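RNA polymerase sigma-H factor (Fusobacterium nucleatum subsp. nucleatum, PDB 3MZY) probably acts as a sigma-70-family initiation factor that directs RNA polymerase to specific promoter sites and is then released. Local coordinates at residues 109-121 with 134-148. Sequence-based numbering, arbitrary orientation.
Sequences NFSKFEKEVLTYL and LSKNLKSIDNTIQRI
Glu114 OE2 takes two salt-bridge partners from one helix: Arg147 NE donates to it at 2.8 Å, and Lys151, a turn further on, adds the other. The arginine uses the anti lone pair of OE2, which lies at the edge of the guanidinium, and a kink at chi3 (-52°) turns NE toward the acid. Glutamate is long enough to do a second job, since its OE1 accepts from Ser111 N (2.8 Å) while Glu114 N donates to Ser111 OG, a capping box that starts helix 112-121; with the salt bridges on OE2, this leaves both carboxylate oxygens held. Helix 112-121 crosses helix 138-148 at -91°; the latter follows helix 127-134 after a short turn, consistent with the helix-turn-helix of DNA-binding region 4 in sigma-70 factors. Between them Val117, beta-branched and compact, is a knob among Thr144, Ile141, Ile145 and Ile148, its CG2 3.5 Å from Thr144 CG2. Thr144 suits this wall because its methyl meets Val117 while OG1 donates back to Ser140 O. Phe113, CG anti to its own N (chi1 -170°), enters the hole formed by Leu134, Ser140, Ile141 and Thr144; Ser140 OG meets the ring edge, and Lys136 NZ sits over one face, 4.4 Å from the centroid, as a cation-pi partner. Leu134 pushes its two methyls among Phe113, Glu116, Val117 and Tyr120, while Ile148 CG2 packs 3.8 Å from Phe110 CE2.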
loop_
_atom_site.group_PDB
_atom_site.type_symbol
_atom_site.label_atom_id
_atom_site.label_comp_id
_atom_site.label_asym_id
_atom_site.label_seq_id
_atom_site.Cartn_x
_atom_site.Cartn_y
_atom_site.Cartn_z
ATOM N N ASN A 109 -10.352 10.095 -1.422
ATOM C CA ASN A 109 -9.985 10.411 -2.819
ATOM C C ASN A 109 -9.975 9.255 -3.804
ATOM O O ASN A 109 -9.959 9.488 -5.008
ATOM C CB ASN A 109 -8.646 11.163 -2.892
ATOM C CG ASN A 109 -8.702 12.498 -2.179
ATOM O OD1 ASN A 109 -8.355 12.600 -1.000
ATOM N ND2 ASN A 109 -9.182 13.522 -2.875
ATOM N N PHE A 110 -9.981 8.015 -3.316
ATOM C CA PHE A 110 -10.049 6.903 -4.248
ATOM C C PHE A 110 -11.456 6.616 -4.767
ATOM O O PHE A 110 -12.442 6.851 -4.081
ATOM C CB PHE A 110 -9.392 5.648 -3.667
ATOM C CG PHE A 110 -7.888 5.756 -3.516
ATOM C CD1 PHE A 110 -7.179 6.849 -4.053
ATOM C CD2 PHE A 110 -7.181 4.765 -2.867
ATOM C CE1 PHE A 110 -5.795 6.952 -3.917
ATOM C CE2 PHE A 110 -5.787 4.850 -2.743
ATOM C CZ PHE A 110 -5.094 5.954 -3.273
ATOM N N SER A 111 -11.541 6.108 -5.990
ATOM C CA SER A 111 -12.784 5.553 -6.499
ATOM C C SER A 111 -13.203 4.310 -5.655
ATOM O O SER A 111 -12.420 3.781 -4.850
ATOM C CB SER A 111 -12.586 5.158 -7.962
ATOM O OG SER A 111 -11.799 3.959 -8.063
ATOM N N LYS A 112 -14.436 3.857 -5.828
ATOM C CA LYS A 112 -14.867 2.589 -5.233
ATOM C C LYS A 112 -13.976 1.408 -5.709
ATOM O O LYS A 112 -13.551 0.577 -4.899
ATOM C CB LYS A 112 -16.330 2.322 -5.573
ATOM C CG LYS A 112 -16.926 1.157 -4.826
ATOM C CD LYS A 112 -17.973 0.438 -5.668
ATOM C CE LYS A 112 -18.749 -0.530 -4.816
ATOM N NZ LYS A 112 -19.494 -1.483 -5.668
ATOM N N PHE A 113 -13.684 1.360 -7.011
ATOM C CA PHE A 113 -12.786 0.348 -7.598
ATOM C C PHE A 113 -11.381 0.406 -6.972
ATOM O O PHE A 113 -10.852 -0.609 -6.518
ATOM C CB PHE A 113 -12.732 0.504 -9.134
ATOM C CG PHE A 113 -12.027 -0.629 -9.859
ATOM C CD1 PHE A 113 -11.953 -1.915 -9.304
ATOM C CD2 PHE A 113 -11.466 -0.411 -11.119
ATOM C CE1 PHE A 113 -11.310 -2.970 -9.974
ATOM C CE2 PHE A 113 -10.831 -1.452 -11.816
ATOM C CZ PHE A 113 -10.743 -2.748 -11.231
ATOM N N GLU A 114 -10.798 1.596 -6.932
ATOM C CA GLU A 114 -9.493 1.796 -6.296
ATOM C C GLU A 114 -9.481 1.346 -4.829
ATOM O O GLU A 114 -8.517 0.717 -4.376
ATOM C CB GLU A 114 -9.059 3.251 -6.432
ATOM C CG GLU A 114 -8.606 3.619 -7.824
ATOM C CD GLU A 114 -8.566 5.133 -8.075
ATOM O OE1 GLU A 114 -9.065 5.911 -7.216
ATOM O OE2 GLU A 114 -8.044 5.545 -9.145
ATOM N N LYS A 115 -10.560 1.632 -4.104
ATOM C CA LYS A 115 -10.696 1.190 -2.713
ATOM C C LYS A 115 -10.812 -0.334 -2.586
ATOM O O LYS A 115 -10.275 -0.931 -1.637
ATOM C CB LYS A 115 -11.905 1.836 -2.050
ATOM C CG LYS A 115 -11.722 3.316 -1.727
ATOM C CD LYS A 115 -13.075 3.904 -1.437
ATOM C CE LYS A 115 -12.956 5.210 -0.762
ATOM N NZ LYS A 115 -14.296 5.890 -0.675
ATOM N N GLU A 116 -11.531 -0.952 -3.521
ATOM C CA GLU A 116 -11.733 -2.401 -3.495
ATOM C C GLU A 116 -10.389 -3.094 -3.700
ATOM O O GLU A 116 -10.083 -4.058 -3.013
ATOM C CB GLU A 116 -12.717 -2.843 -4.584
ATOM C CG GLU A 116 -14.181 -2.644 -4.259
ATOM C CD GLU A 116 -15.096 -3.005 -5.437
ATOM O OE1 GLU A 116 -16.177 -3.600 -5.196
ATOM O OE2 GLU A 116 -14.738 -2.701 -6.608
ATOM N N VAL A 117 -9.596 -2.572 -4.634
ATOM C CA VAL A 117 -8.269 -3.098 -4.933
ATOM C C VAL A 117 -7.312 -2.900 -3.753
ATOM O O VAL A 117 -6.602 -3.824 -3.342
ATOM C CB VAL A 117 -7.694 -2.474 -6.244
ATOM C CG1 VAL A 117 -6.179 -2.737 -6.368
ATOM C CG2 VAL A 117 -8.436 -3.029 -7.475
ATOM N N LEU A 118 -7.307 -1.690 -3.206
ATOM C CA LEU A 118 -6.467 -1.345 -2.055
ATOM C C LEU A 118 -6.699 -2.314 -0.905
ATOM O O LEU A 118 -5.744 -2.836 -0.332
ATOM C CB LEU A 118 -6.768 0.091 -1.607
ATOM C CG LEU A 118 -5.960 0.668 -0.443
ATOM C CD1 LEU A 118 -4.460 0.762 -0.815
ATOM C CD2 LEU A 118 -6.517 2.038 0.003
ATOM N N THR A 119 -7.970 -2.545 -0.578
ATOM C CA THR A 119 -8.362 -3.483 0.469
ATOM C C THR A 119 -7.603 -4.811 0.366
ATOM O O THR A 119 -7.121 -5.334 1.367
ATOM C CB THR A 119 -9.901 -3.719 0.422
ATOM O OG1 THR A 119 -10.569 -2.507 0.821
ATOM C CG2 THR A 119 -10.345 -4.876 1.314
ATOM N N TYR A 120 -7.490 -5.364 -0.832
ATOM C CA TYR A 120 -6.828 -6.672 -0.943
ATOM C C TYR A 120 -5.336 -6.569 -1.078
ATOM O O TYR A 120 -4.623 -7.468 -0.636
ATOM C CB TYR A 120 -7.439 -7.535 -2.041
ATOM C CG TYR A 120 -8.861 -7.839 -1.695
ATOM C CD1 TYR A 120 -9.914 -7.126 -2.283
ATOM C CD2 TYR A 120 -9.163 -8.807 -0.715
ATOM C CE1 TYR A 120 -11.237 -7.397 -1.939
ATOM C CE2 TYR A 120 -10.484 -9.089 -0.355
ATOM C CZ TYR A 120 -11.508 -8.382 -0.965
ATOM O OH TYR A 120 -12.801 -8.653 -0.605
ATOM N N LEU A 121 -4.890 -5.454 -1.654
ATOM C CA LEU A 121 -3.493 -5.171 -1.834
ATOM C C LEU A 121 -2.784 -5.102 -0.493
ATOM O O LEU A 121 -1.752 -5.763 -0.298
ATOM C CB LEU A 121 -3.329 -3.854 -2.574
ATOM C CG LEU A 121 -1.934 -3.488 -3.085
ATOM C CD1 LEU A 121 -1.400 -4.526 -4.087
ATOM C CD2 LEU A 121 -1.980 -2.095 -3.704
ATOM N N LEU A 134 -12.137 -10.069 -7.477
ATOM C CA LEU A 134 -13.091 -9.065 -7.957
ATOM C C LEU A 134 -13.747 -9.410 -9.293
ATOM O O LEU A 134 -14.558 -8.630 -9.809
ATOM C CB LEU A 134 -12.414 -7.694 -8.057
ATOM C CG LEU A 134 -11.842 -7.106 -6.765
ATOM C CD1 LEU A 134 -11.032 -5.871 -7.076
ATOM C CD2 LEU A 134 -12.951 -6.817 -5.728
ATOM N N SER A 135 -13.386 -10.569 -9.844
ATOM C CA SER A 135 -13.826 -10.985 -11.172
ATOM C C SER A 135 -13.568 -9.851 -12.153
ATOM O O SER A 135 -14.477 -9.371 -12.844
ATOM C CB SER A 135 -15.293 -11.404 -11.155
ATOM O OG SER A 135 -15.493 -12.424 -10.184
ATOM N N LYS A 136 -12.318 -9.403 -12.171
ATOM C CA LYS A 136 -11.883 -8.365 -13.089
ATOM C C LYS A 136 -10.725 -8.944 -13.835
ATOM O O LYS A 136 -10.138 -9.920 -13.380
ATOM C CB LYS A 136 -11.449 -7.102 -12.326
ATOM C CG LYS A 136 -12.590 -6.316 -11.686
ATOM C CD LYS A 136 -13.739 -6.159 -12.643
ATOM C CE LYS A 136 -14.757 -5.126 -12.166
ATOM N NZ LYS A 136 -14.508 -3.806 -12.813
ATOM N N ASN A 137 -10.386 -8.385 -14.985
ATOM C CA ASN A 137 -9.203 -8.893 -15.684
ATOM C C ASN A 137 -7.887 -8.313 -15.158
ATOM O O ASN A 137 -7.871 -7.248 -14.545
ATOM C CB ASN A 137 -9.345 -8.866 -17.217
ATOM C CG ASN A 137 -9.323 -7.466 -17.820
ATOM O OD1 ASN A 137 -9.543 -7.308 -19.032
ATOM N ND2 ASN A 137 -9.056 -6.454 -17.006
ATOM N N LEU A 138 -6.805 -9.055 -15.352
ATOM C CA LEU A 138 -5.478 -8.684 -14.858
ATOM C C LEU A 138 -5.082 -7.244 -15.178
ATOM O O LEU A 138 -4.631 -6.523 -14.297
ATOM C CB LEU A 138 -4.417 -9.663 -15.395
ATOM C CG LEU A 138 -4.051 -10.956 -14.636
ATOM C CD1 LEU A 138 -5.246 -11.762 -14.092
ATOM C CD2 LEU A 138 -3.170 -11.861 -15.501
ATOM N N LYS A 139 -5.257 -6.833 -16.433
ATOM C CA LYS A 139 -4.779 -5.533 -16.899
ATOM C C LYS A 139 -5.452 -4.437 -16.107
ATOM O O LYS A 139 -4.836 -3.450 -15.726
ATOM C CB LYS A 139 -5.094 -5.347 -18.378
ATOM C CG LYS A 139 -4.609 -4.034 -18.960
ATOM C CD LYS A 139 -5.208 -3.801 -20.345
ATOM C CE LYS A 139 -4.264 -3.007 -21.243
ATOM N NZ LYS A 139 -3.422 -3.918 -22.071
ATOM N N SER A 140 -6.735 -4.632 -15.868
ATOM C CA SER A 140 -7.542 -3.667 -15.170
ATOM C C SER A 140 -7.084 -3.490 -13.719
ATOM O O SER A 140 -7.142 -2.386 -13.189
ATOM C CB SER A 140 -8.994 -4.100 -15.256
ATOM O OG SER A 140 -9.660 -3.879 -14.046
ATOM N N ILE A 141 -6.623 -4.571 -13.089
ATOM C CA ILE A 141 -6.178 -4.508 -11.705
ATOM C C ILE A 141 -4.817 -3.818 -11.656
ATOM O O ILE A 141 -4.557 -2.962 -10.810
ATOM C CB ILE A 141 -6.105 -5.933 -11.058
ATOM C CG1 ILE A 141 -7.501 -6.561 -10.953
ATOM C CG2 ILE A 141 -5.401 -5.899 -9.679
ATOM C CD1 ILE A 141 -8.534 -5.697 -10.287
ATOM N N ASP A 142 -3.958 -4.211 -12.583
ATOM C CA ASP A 142 -2.632 -3.668 -12.683
ATOM C C ASP A 142 -2.659 -2.153 -12.857
ATOM O O ASP A 142 -1.883 -1.442 -12.229
ATOM C CB ASP A 142 -1.913 -4.316 -13.852
ATOM C CG ASP A 142 -0.478 -3.902 -13.941
ATOM O OD1 ASP A 142 0.321 -4.359 -13.098
ATOM O OD2 ASP A 142 -0.149 -3.119 -14.859
ATOM N N ASN A 143 -3.565 -1.679 -13.705
ATOM C CA ASN A 143 -3.718 -0.264 -13.980
ATOM C C ASN A 143 -4.261 0.506 -12.783
ATOM O O ASN A 143 -3.950 1.699 -12.613
ATOM C CB ASN A 143 -4.633 -0.064 -15.189
ATOM C CG ASN A 143 -3.962 -0.421 -16.504
ATOM O OD1 ASN A 143 -2.733 -0.464 -16.608
ATOM N ND2 ASN A 143 -4.773 -0.657 -17.526
ATOM N N THR A 144 -5.081 -0.175 -11.982
ATOM C CA THR A 144 -5.641 0.386 -10.756
ATOM C C THR A 144 -4.565 0.545 -9.672
ATOM O O THR A 144 -4.455 1.599 -9.053
ATOM C CB THR A 144 -6.800 -0.486 -10.229
ATOM O OG1 THR A 144 -7.865 -0.442 -11.177
ATOM C CG2 THR A 144 -7.319 0.010 -8.863
ATOM N N ILE A 145 -3.781 -0.501 -9.454
ATOM C CA ILE A 145 -2.637 -0.454 -8.549
ATOM C C ILE A 145 -1.715 0.694 -8.963
ATOM O O ILE A 145 -1.122 1.361 -8.114
ATOM C CB ILE A 145 -1.864 -1.784 -8.583
ATOM C CG1 ILE A 145 -2.682 -2.884 -7.894
ATOM C CG2 ILE A 145 -0.485 -1.637 -7.958
ATOM C CD1 ILE A 145 -2.087 -4.292 -7.970
ATOM N N GLN A 146 -1.627 0.923 -10.267
ATOM C CA GLN A 146 -0.735 1.911 -10.815
ATOM C C GLN A 146 -1.292 3.314 -10.565
ATOM O O GLN A 146 -0.534 4.248 -10.289
ATOM C CB GLN A 146 -0.533 1.660 -12.310
ATOM C CG GLN A 146 0.587 2.479 -12.941
ATOM C CD GLN A 146 1.955 1.865 -12.691
ATOM O OE1 GLN A 146 2.084 0.641 -12.544
ATOM N NE2 GLN A 146 2.985 2.710 -12.636
ATOM N N ARG A 147 -2.614 3.455 -10.669
ATOM C CA ARG A 147 -3.289 4.715 -10.318
ATOM C C ARG A 147 -3.181 5.004 -8.840
ATOM O O ARG A 147 -2.977 6.150 -8.452
ATOM C CB ARG A 147 -4.770 4.688 -10.689
ATOM C CG ARG A 147 -5.070 4.934 -12.135
ATOM C CD ARG A 147 -6.531 5.352 -12.290
ATOM N NE ARG A 147 -7.480 4.436 -11.650
ATOM C CZ ARG A 147 -7.774 3.214 -12.108
ATOM N NH1 ARG A 147 -7.165 2.762 -13.199
ATOM N NH2 ARG A 147 -8.651 2.431 -11.469
ATOM N N ILE A 148 -3.318 3.968 -8.011
ATOM C CA ILE A 148 -3.113 4.113 -6.555
ATOM C C ILE A 148 -1.696 4.659 -6.265
ATOM O O ILE A 148 -1.522 5.557 -5.431
ATOM C CB ILE A 148 -3.380 2.782 -5.780
ATOM C CG1 ILE A 148 -4.856 2.381 -5.883
ATOM C CG2 ILE A 148 -2.965 2.908 -4.309
ATOM C CD1 ILE A 148 -5.156 0.953 -5.432
HETATM O O HOH W 1 -11.144 4.140 -10.552
#